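Local coordinates for protein Maltose/maltodextrin transport permease homologue (Bdellovibrio bacteriovorus HD100, PDB 6FFL) that binds maltotriose through the maltodextrin-binding (MalE) domain described here, part of a longer fusion with the MalF permease that probably carries maltodextrins across the membrane, at residues K122-T127 with K227-I232; Y272-N277 with A282-A287; N160-F165 with K360-S365. All coordinates share one frame; numbering follows the deposited sequence. Where two conformers were deposited one is given.

Contact 1. Residues K122-T127 with K227-I232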
loop_
_atom_site.group_PDB
_atom_site.type_symbol
_atom_site.label_atom_id
_atom_site.label_comp_id
_atom_site.label_asym_id
_atom_site.label_seq_id
_atom_site.Cartn_x
_atom_site.Cartn_y
_atom_site.Cartn_z
ATOM N N LYS A 122 1.959 5.165 -22.173
ATOM C CA LYS A 122 1.322 5.222 -23.481
ATOM C C LYS A 122 2.267 5.663 -24.590
ATOM O O LYS A 122 1.886 5.581 -25.764
ATOM C CB LYS A 122 0.103 6.136 -23.401
ATOM C CG LYS A 122 -1.010 5.526 -22.570
ATOM C CD LYS A 122 -2.110 6.545 -22.314
ATOM C CE LYS A 122 -3.296 5.917 -21.602
ATOM N NZ LYS A 122 -4.433 6.876 -21.468
ATOM N N LYS A 123 3.484 6.117 -24.263
ATOM C CA LYS A 123 4.507 6.281 -25.296
ATOM C C LYS A 123 4.801 4.956 -25.989
ATOM O O LYS A 123 5.194 4.939 -27.159
ATOM C CB LYS A 123 5.808 6.825 -24.695
ATOM C CG LYS A 123 5.995 8.314 -24.749
ATOM C CD LYS A 123 7.327 8.699 -24.107
ATOM C CE LYS A 123 7.995 9.841 -24.850
ATOM N NZ LYS A 123 7.025 10.909 -25.222
ATOM N N PHE A 124 4.647 3.846 -25.272
ATOM C CA PHE A 124 5.010 2.518 -25.750
ATOM C C PHE A 124 3.826 1.589 -25.943
ATOM O O PHE A 124 3.845 0.755 -26.846
ATOM C CB PHE A 124 5.992 1.869 -24.767
ATOM C CG PHE A 124 7.215 2.699 -24.510
ATOM C CD1 PHE A 124 8.153 2.904 -25.510
ATOM C CD2 PHE A 124 7.429 3.276 -23.266
ATOM C CE1 PHE A 124 9.285 3.672 -25.276
ATOM C CE2 PHE A 124 8.556 4.040 -23.024
ATOM C CZ PHE A 124 9.486 4.245 -24.037
ATOM N N ILE A 125 2.799 1.693 -25.104
ATOM C CA ILE A 125 1.712 0.725 -25.069
ATOM C C ILE A 125 0.387 1.473 -25.082
ATOM O O ILE A 125 0.164 2.355 -24.244
ATOM C CB ILE A 125 1.803 -0.170 -23.822
ATOM C CG1 ILE A 125 3.084 -1.010 -23.856
ATOM C CG2 ILE A 125 0.545 -1.039 -23.678
ATOM C CD1 ILE A 125 3.403 -1.650 -22.537
ATOM N N THR A 126 -0.492 1.106 -26.013
ATOM C CA THR A 126 -1.858 1.617 -26.080
ATOM C C THR A 126 -2.873 0.643 -25.502
ATOM O O THR A 126 -3.844 1.068 -24.865
ATOM C CB THR A 126 -2.235 1.937 -27.535
ATOM O OG1 THR A 126 -1.280 2.843 -28.086
ATOM C CG2 THR A 126 -3.617 2.559 -27.612
ATOM N N THR A 127 -2.672 -0.654 -25.718
ATOM C CA THR A 127 -3.581 -1.686 -25.227
ATOM C C THR A 127 -2.839 -2.573 -24.243
ATOM O O THR A 127 -1.898 -3.280 -24.642
ATOM C CB THR A 127 -4.138 -2.517 -26.385
ATOM O OG1 THR A 127 -4.724 -1.637 -27.349
ATOM C CG2 THR A 127 -5.201 -3.489 -25.894
ATOM N N LYS A 227 11.946 4.549 -19.226
ATOM C CA LYS A 227 12.815 3.385 -19.353
ATOM C C LYS A 227 12.127 2.095 -18.924
ATOM O O LYS A 227 12.788 1.057 -18.819
ATOM C CB LYS A 227 14.101 3.594 -18.551
ATOM C CG LYS A 227 14.942 4.767 -19.040
ATOM C CD LYS A 227 16.282 4.843 -18.312
ATOM C CE LYS A 227 17.186 5.905 -18.923
ATOM N NZ LYS A 227 17.021 7.232 -18.263
ATOM N N ALA A 228 10.818 2.134 -18.675
ATOM C CA ALA A 228 10.036 0.945 -18.337
ATOM C C ALA A 228 8.667 1.080 -18.979
ATOM O O ALA A 228 7.940 2.031 -18.678
ATOM C CB ALA A 228 9.894 0.773 -16.814
ATOM N N ALA A 229 8.309 0.135 -19.855
ATOM C CA ALA A 229 7.002 0.216 -20.516
ATOM C C ALA A 229 5.870 -0.018 -19.526
ATOM O O ALA A 229 4.818 0.631 -19.610
ATOM C CB ALA A 229 6.912 -0.797 -21.656
ATOM N N MET A 230 6.070 -0.934 -18.580
ATOM C CA MET A 230 5.041 -1.328 -17.635
ATOM C C MET A 230 5.596 -1.288 -16.221
ATOM O O MET A 230 6.794 -1.461 -15.999
ATOM C CB MET A 230 4.507 -2.734 -17.945
ATOM C CG MET A 230 3.685 -2.764 -19.208
ATOM S SD MET A 230 3.126 -4.386 -19.708
ATOM C CE MET A 230 4.635 -5.121 -20.355
ATOM N N LEU A 231 4.700 -1.048 -15.273
ATOM C CA LEU A 231 5.040 -0.940 -13.860
ATOM C C LEU A 231 3.935 -1.604 -13.058
ATOM O O LEU A 231 2.774 -1.596 -13.472
ATOM C CB LEU A 231 5.197 0.542 -13.467
ATOM C CG LEU A 231 5.088 0.947 -11.997
ATOM C CD1 LEU A 231 6.387 0.589 -11.298
ATOM C CD2 LEU A 231 4.823 2.424 -11.882
ATOM N N ILE A 232 4.281 -2.196 -11.912
ATOM C CA ILE A 232 3.264 -2.552 -10.929
ATOM C C ILE A 232 3.466 -1.639 -9.728
ATOM O O ILE A 232 4.552 -1.606 -9.137
ATOM C CB ILE A 232 3.312 -4.037 -10.537
ATOM C CG1 ILE A 232 2.910 -4.891 -11.744
ATOM C CG2 ILE A 232 2.322 -4.307 -9.368
ATOM C CD1 ILE A 232 3.063 -6.399 -11.517
#

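Contact 2. Residues Y272-N277 with A282-A287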
loop_
_atom_site.group_PDB
_atom_site.type_symbol
_atom_site.label_atom_id
_atom_site.label_comp_id
_atom_site.label_asym_id
_atom_site.label_seq_id
_atom_site.Cartn_x
_atom_site.Cartn_y
_atom_site.Cartn_z
ATOM N N TYR A 272 -5.488 7.532 10.142
ATOM C CA TYR A 272 -4.985 8.155 11.359
ATOM C C TYR A 272 -5.389 7.368 12.600
ATOM O O TYR A 272 -6.518 6.874 12.699
ATOM C CB TYR A 272 -5.507 9.591 11.474
ATOM C CG TYR A 272 -5.091 10.498 10.324
ATOM C CD1 TYR A 272 -3.881 11.189 10.372
ATOM C CD2 TYR A 272 -5.904 10.667 9.209
ATOM C CE1 TYR A 272 -3.492 12.024 9.345
ATOM C CE2 TYR A 272 -5.517 11.493 8.159
ATOM C CZ TYR A 272 -4.305 12.170 8.237
ATOM O OH TYR A 272 -3.898 12.994 7.207
ATOM N N SER A 273 -4.452 7.254 13.540
ATOM C CA SER A 273 -4.718 6.738 14.875
ATOM C C SER A 273 -4.227 7.752 15.893
ATOM O O SER A 273 -3.305 8.519 15.616
ATOM C CB SER A 273 -4.018 5.388 15.128
ATOM O OG SER A 273 -4.430 4.389 14.199
ATOM N N LEU A 274 -4.846 7.738 17.078
ATOM C CA LEU A 274 -4.473 8.602 18.198
ATOM C C LEU A 274 -3.618 7.838 19.212
ATOM O O LEU A 274 -3.994 6.747 19.646
ATOM C CB LEU A 274 -5.730 9.139 18.886
ATOM C CG LEU A 274 -6.597 10.173 18.161
ATOM C CD1 LEU A 274 -7.819 10.496 19.017
ATOM C CD2 LEU A 274 -5.817 11.447 17.902
ATOM N N ASN A 275 -2.479 8.423 19.591
ATOM C CA ASN A 275 -1.604 7.851 20.609
ATOM C C ASN A 275 -2.342 7.691 21.934
ATOM O O ASN A 275 -3.055 8.595 22.386
ATOM C CB ASN A 275 -0.378 8.756 20.783
ATOM C CG ASN A 275 0.804 8.054 21.432
ATOM O OD1 ASN A 275 0.644 7.117 22.210
ATOM N ND2 ASN A 275 2.013 8.517 21.105
ATOM N N ALA A 276 -2.167 6.527 22.556
ATOM C CA ALA A 276 -2.633 6.367 23.926
ATOM C C ALA A 276 -1.923 7.337 24.870
ATOM O O ALA A 276 -2.504 7.758 25.880
ATOM C CB ALA A 276 -2.419 4.918 24.360
ATOM N N ASN A 277 -0.669 7.693 24.566
ATOM C CA ASN A 277 0.103 8.669 25.344
ATOM C C ASN A 277 -0.214 10.078 24.864
ATOM O O ASN A 277 0.048 10.400 23.703
ATOM C CB ASN A 277 1.610 8.443 25.170
ATOM C CG ASN A 277 2.065 7.081 25.626
ATOM O OD1 ASN A 277 1.639 6.599 26.669
ATOM N ND2 ASN A 277 2.964 6.461 24.855
ATOM N N ALA A 282 -4.691 19.555 26.703
ATOM C CA ALA A 282 -4.655 20.457 25.554
ATOM C C ALA A 282 -4.063 19.771 24.327
ATOM O O ALA A 282 -4.500 20.026 23.197
ATOM C CB ALA A 282 -3.868 21.722 25.897
ATOM N N HIS A 283 -3.064 18.903 24.522
ATOM C CA HIS A 283 -2.519 18.156 23.391
ATOM C C HIS A 283 -3.560 17.204 22.816
ATOM O O HIS A 283 -3.697 17.083 21.589
ATOM C CB HIS A 283 -1.266 17.385 23.814
ATOM C CG HIS A 283 -0.064 18.251 24.032
ATOM N ND1 HIS A 283 0.130 18.982 25.185
ATOM C CD2 HIS A 283 1.011 18.498 23.246
ATOM C CE1 HIS A 283 1.268 19.647 25.097
ATOM N NE2 HIS A 283 1.824 19.369 23.932
ATOM N N TYR A 284 -4.315 16.534 23.691
ATOM C CA TYR A 284 -5.344 15.598 23.254
ATOM C C TYR A 284 -6.444 16.305 22.467
ATOM O O TYR A 284 -6.834 15.856 21.386
ATOM C CB TYR A 284 -5.940 14.877 24.466
ATOM C CG TYR A 284 -7.139 14.030 24.121
ATOM C CD1 TYR A 284 -6.982 12.805 23.477
ATOM C CD2 TYR A 284 -8.430 14.458 24.412
ATOM C CE1 TYR A 284 -8.071 12.020 23.149
ATOM C CE2 TYR A 284 -9.536 13.675 24.081
ATOM C CZ TYR A 284 -9.346 12.460 23.452
ATOM O OH TYR A 284 -10.422 11.670 23.117
ATOM N N GLU A 285 -6.968 17.408 23.013
ATOM C CA GLU A 285 -8.021 18.148 22.323
ATOM C C GLU A 285 -7.537 18.663 20.973
ATOM O O GLU A 285 -8.285 18.647 19.989
ATOM C CB GLU A 285 -8.508 19.307 23.198
ATOM C CG GLU A 285 -9.048 18.879 24.558
ATOM C CD GLU A 285 -9.518 20.051 25.400
ATOM O OE1 GLU A 285 -10.691 20.446 25.263
ATOM O OE2 GLU A 285 -8.713 20.578 26.198
ATOM N N ALA A 286 -6.285 19.122 20.906
ATOM C CA ALA A 286 -5.740 19.593 19.637
ATOM C C ALA A 286 -5.587 18.447 18.647
ATOM O O ALA A 286 -5.851 18.614 17.450
ATOM C CB ALA A 286 -4.398 20.291 19.861
ATOM N N ALA A 287 -5.172 17.271 19.129
ATOM C CA ALA A 287 -5.016 16.123 18.240
ATOM C C ALA A 287 -6.358 15.684 17.670
ATOM O O ALA A 287 -6.453 15.300 16.497
ATOM C CB ALA A 287 -4.344 14.970 18.993
#

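Contact 3. Residues N160-F165 with K360-S365. With GLC (alpha-D-glucopyranose), chain B; GLC (alpha-D-glucopyranose), chain C.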
loop_
_atom_site.group_PDB
_atom_site.type_symbol
_atom_site.label_atom_id
_atom_site.label_comp_id
_atom_site.label_asym_id
_atom_site.label_seq_id
_atom_site.Cartn_x
_atom_site.Cartn_y
_atom_site.Cartn_z
ATOM N N ASN A 160 8.703 -3.444 -7.442
ATOM C CA ASN A 160 9.435 -3.734 -6.217
ATOM C C ASN A 160 9.134 -5.174 -5.803
ATOM O O ASN A 160 8.528 -5.448 -4.770
ATOM C CB ASN A 160 9.043 -2.735 -5.133
ATOM C CG ASN A 160 9.905 -2.848 -3.895
ATOM O OD1 ASN A 160 11.003 -3.410 -3.938
ATOM N ND2 ASN A 160 9.408 -2.326 -2.778
ATOM N N TYR A 161 9.590 -6.110 -6.637
ATOM C CA TYR A 161 9.147 -7.495 -6.516
ATOM C C TYR A 161 9.772 -8.247 -5.343
ATOM O O TYR A 161 9.360 -9.383 -5.075
ATOM C CB TYR A 161 9.413 -8.240 -7.830
ATOM C CG TYR A 161 10.865 -8.305 -8.259
ATOM C CD1 TYR A 161 11.750 -9.205 -7.672
ATOM C CD2 TYR A 161 11.342 -7.497 -9.284
ATOM C CE1 TYR A 161 13.066 -9.277 -8.077
ATOM C CE2 TYR A 161 12.661 -7.563 -9.692
ATOM C CZ TYR A 161 13.515 -8.451 -9.097
ATOM O OH TYR A 161 14.826 -8.518 -9.516
ATOM N N THR A 162 10.746 -7.665 -4.641
ATOM C CA THR A 162 11.244 -8.289 -3.418
ATOM C C THR A 162 10.312 -8.075 -2.231
ATOM O O THR A 162 10.369 -8.841 -1.255
ATOM C CB THR A 162 12.624 -7.742 -3.033
ATOM O OG1 THR A 162 12.534 -6.330 -2.803
ATOM C CG2 THR A 162 13.660 -8.012 -4.118
ATOM N N GLU A 163 9.503 -7.040 -2.283
ATOM C CA GLU A 163 8.654 -6.624 -1.172
ATOM C C GLU A 163 7.380 -7.458 -1.167
ATOM O O GLU A 163 6.702 -7.526 -2.183
ATOM C CB GLU A 163 8.321 -5.140 -1.319
ATOM C CG GLU A 163 7.558 -4.524 -0.158
ATOM C CD GLU A 163 8.341 -4.502 1.134
ATOM O OE1 GLU A 163 9.582 -4.371 1.079
ATOM O OE2 GLU A 163 7.723 -4.626 2.223
ATOM N N PRO A 164 7.019 -8.097 -0.044
ATOM C CA PRO A 164 5.899 -9.050 -0.083
ATOM C C PRO A 164 4.585 -8.459 -0.568
ATOM O O PRO A 164 3.807 -9.155 -1.231
ATOM C CB PRO A 164 5.798 -9.525 1.375
ATOM C CG PRO A 164 7.154 -9.350 1.918
ATOM C CD PRO A 164 7.748 -8.141 1.234
ATOM N N PHE A 165 4.294 -7.199 -0.233
ATOM C CA PHE A 165 3.061 -6.584 -0.724
ATOM C C PHE A 165 2.950 -6.710 -2.237
ATOM O O PHE A 165 1.849 -6.888 -2.771
ATOM C CB PHE A 165 3.026 -5.112 -0.311
ATOM C CG PHE A 165 1.661 -4.474 -0.407
ATOM C CD1 PHE A 165 0.626 -4.875 0.432
ATOM C CD2 PHE A 165 1.430 -3.454 -1.319
ATOM C CE1 PHE A 165 -0.632 -4.263 0.376
ATOM C CE2 PHE A 165 0.182 -2.836 -1.398
ATOM C CZ PHE A 165 -0.857 -3.251 -0.546
ATOM N N LYS A 360 15.922 -14.700 0.465
ATOM C CA LYS A 360 16.871 -15.795 0.309
ATOM C C LYS A 360 16.687 -16.501 -1.024
ATOM O O LYS A 360 17.663 -16.958 -1.628
ATOM C CB LYS A 360 16.709 -16.788 1.456
ATOM C CG LYS A 360 17.087 -16.244 2.819
ATOM C CD LYS A 360 16.733 -17.276 3.889
ATOM C CE LYS A 360 17.169 -16.842 5.274
ATOM N NZ LYS A 360 16.829 -17.878 6.289
ATOM N N VAL A 361 15.438 -16.635 -1.480
ATOM C CA VAL A 361 15.186 -17.203 -2.801
ATOM C C VAL A 361 15.821 -16.334 -3.877
ATOM O O VAL A 361 16.550 -16.822 -4.753
ATOM C CB VAL A 361 13.676 -17.342 -3.047
ATOM C CG1 VAL A 361 13.427 -17.854 -4.467
ATOM C CG2 VAL A 361 13.055 -18.251 -2.031
ATOM N N LEU A 362 15.513 -15.036 -3.851
ATOM C CA LEU A 362 16.043 -14.144 -4.879
ATOM C C LEU A 362 17.557 -14.048 -4.817
ATOM O O LEU A 362 18.204 -13.840 -5.850
ATOM C CB LEU A 362 15.416 -12.760 -4.744
ATOM C CG LEU A 362 13.916 -12.743 -5.045
ATOM C CD1 LEU A 362 13.360 -11.357 -4.841
ATOM C CD2 LEU A 362 13.619 -13.226 -6.461
ATOM N N ALA A 363 18.148 -14.198 -3.628
ATOM C CA ALA A 363 19.598 -14.218 -3.516
ATOM C C ALA A 363 20.204 -15.550 -3.941
ATOM O O ALA A 363 21.433 -15.654 -4.036
ATOM C CB ALA A 363 20.026 -13.900 -2.076
ATOM N N GLY A 364 19.382 -16.566 -4.178
ATOM C CA GLY A 364 19.872 -17.814 -4.736
ATOM C C GLY A 364 20.332 -18.841 -3.728
ATOM O O GLY A 364 21.088 -19.747 -4.096
ATOM N N SER A 365 19.898 -18.756 -2.473
ATOM C CA SER A 365 20.365 -19.724 -1.490
ATOM C C SER A 365 19.294 -20.715 -1.063
ATOM O O SER A 365 19.625 -21.717 -0.420
ATOM C CB SER A 365 20.925 -19.005 -0.252
ATOM O OG SER A 365 19.918 -18.273 0.412
HETATM C C1 GLC B . 2.231 -3.285 3.166
HETATM C C2 GLC B . 1.775 -3.341 4.626
HETATM C C3 GLC B . 3.002 -3.418 5.540
HETATM C C4 GLC B . 3.858 -4.615 5.163
HETATM C C5 GLC B . 4.242 -4.539 3.678
HETATM C C6 GLC B . 4.917 -5.836 3.242
HETATM O O2 GLC B . 0.960 -2.199 4.956
HETATM O O3 GLC B . 2.586 -3.559 6.916
HETATM O O4 GLC B . 5.043 -4.616 5.973
HETATM O O5 GLC B . 3.050 -4.424 2.893
HETATM O O6 GLC B . 5.529 -5.713 1.940
HETATM C C1 GLC C . 2.717 0.945 0.124
HETATM C C2 GLC C . 1.443 0.559 0.864
HETATM C C3 GLC C . 1.718 -0.228 2.136
HETATM C C4 GLC C . 2.625 -1.401 1.780
HETATM C C5 GLC C . 3.899 -0.871 1.127
HETATM C C6 GLC C . 4.848 -2.017 0.755
HETATM O O2 GLC C . 0.723 1.769 1.161
HETATM O O3 GLC C . 0.467 -0.713 2.654
HETATM O O4 GLC C . 2.985 -2.098 2.962
HETATM O O5 GLC C . 3.535 -0.201 -0.075
HETATM O O6 GLC C . 6.167 -1.496 0.482
#

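Contact 1. Residues K122-T127 with K227-I232
F124 and A229 mark the point where the two backbones come nearest, their CA atoms 6.1 Å apart, as the loop 122-127 passes the corner at A229, beyond which the chain runs on in strand 228-234. The setting is one lobe of a periplasmic-binding-protein fold: strand 116-121 runs out of a four-stranded mixed sheet beside strand 228-234, to which it is antiparallel, and the loop then carries the chain on to helix 132-142. Just before the loop, N121 is still joined to A229 by a backbone hydrogen bond, whereas the two segments themselves meet through apolar side chains.

Both loop residues that take part direct their CB toward segment 227-232. F124 lays its CB 4.2 Å from A229 CB, and its ring atom CD2 comes within 4.1 Å of A229 CA, an oblique approach. One ring face is covered near its rim by K123 CB, from the same loop.

I125 reaches deeper. Its CG1 stands opposite the carbonyl carbon (chi1 -64°), and the nearly extended second torsion (166°) puts CD1 at the tip, where it touches A229 and M230. This methyl sits 3.7 Å from A229 CB, and the isoleucine crosses the M230 side chain at about a right angle. Helix 132-142 closes over the same group of residues, with L138 against I125, M142 against both F124 and A229, and L135 against M230. At the crossing, I125 CD1 lies 3.5 Å from M230 CG and 3.9 Å from M230 SD.

Contact 2. Residues Y272-N277 with A282-A287
L274, in strand 266-274, faces A287 and Y284 of helix 281-294, joining the strand to the helix that follows it after a short loop. Strand and helix, consecutive in the chain, pack on each other in an alpha/beta lobe of the periplasmic-binding-protein fold. The leucine's CB points toward the helix, and CG lies opposite the carbonyl carbon, with chi1 at -70°. From CG the two methyls part to separate residues, about one turn apart on the helix. CD2 meets the methyl of A287, 4.0 Å from its CB, while CD1 stands obliquely off the Y284 ring, 4.4 Å from CE1. The tyrosine's CB does not itself point at the strand; with CG anti to the backbone N (chi1 172°), the ring end comes nearer than CB suggests. V288 and L291 extend the helix surface against the same leucine, and L61 of the neighbouring strand touches it too.

Next in the chain comes an Asx turn, N275 OD1 accepting from N277 N at 2.8 Å. Across the interface itself the chemistry is wholly apolar: strand and helix are held here by the shape and burial of a branched side chain rather than by directional bonds.

Contact 3. Residues N160-F165 with K360-S365
Y161 and T162 both meet the tip of L362, with the T162 and L362 CA atoms 7.7 Å apart where a type I beta turn from N160 to E163 meets the end of helix 346-362. That helix closes in a Schellman motif, in which G364 has positive phi and its N bonds to V361 O while S365 N bonds to K360 O. The turn leads straight into the sugar pocket of this periplasmic-binding-protein fold.

L362 CD1 does all the touching on the helix side. It approaches the Y161 ring at its edge, near the ring plane, 3.9 Å from CE1. The ring gets there from a first torsion of 61°, which holds CG between the backbone N and the carbonyl carbon; the tyrosine's hydroxyl goes on to bond P211 O. R204 NH1, from helix 191-205, donates a hydrogen bond to L362 O.

E163 and F165, which follow T162 in the turn and the helix after it, grip the glucose of chain B. Its O6 is met by the E163 carboxylate, at an unusually short distance from OE2 whose exact value is doubtful, and by F165 N, which donates at 2.9 Å with an N-H...O angle of 158°. R355, by a salt bridge to E163 OE2, would help position the carboxylate from the same helix that carries L362. F165 lays one ring face over the glucose of chain C, whose C4 lies 3.8 Å above the ring plane, toward its rim. Back at the helix end the packing is tight: T162 CG2 lies 3.4 Å from L362 CD1, closer than carbon atoms usually come.

The three contacts sample both ends of the binding domain and its sugar site. Contacts 1 and 2 lie on opposite sides of the chain's centre, their own centres about 44 Å apart, each involving a strand of a different mixed sheet: 228-234 for contact 1, 266-274 for contact 2. The centre of contact 3 is about 24 Å from that of contact 1 and about 38 Å from that of contact 2. Along the chain, contact 1 closes before contact 2 opens, contact 2 is nested inside the loop closed by contact 3, and contacts 1 and 3 interleave. Contacts 1 and 2 are apolar packing in separate parts of the fold, whereas contact 3 ties helix 346-362, late in the chain, to the turn leading into the sugar pocket.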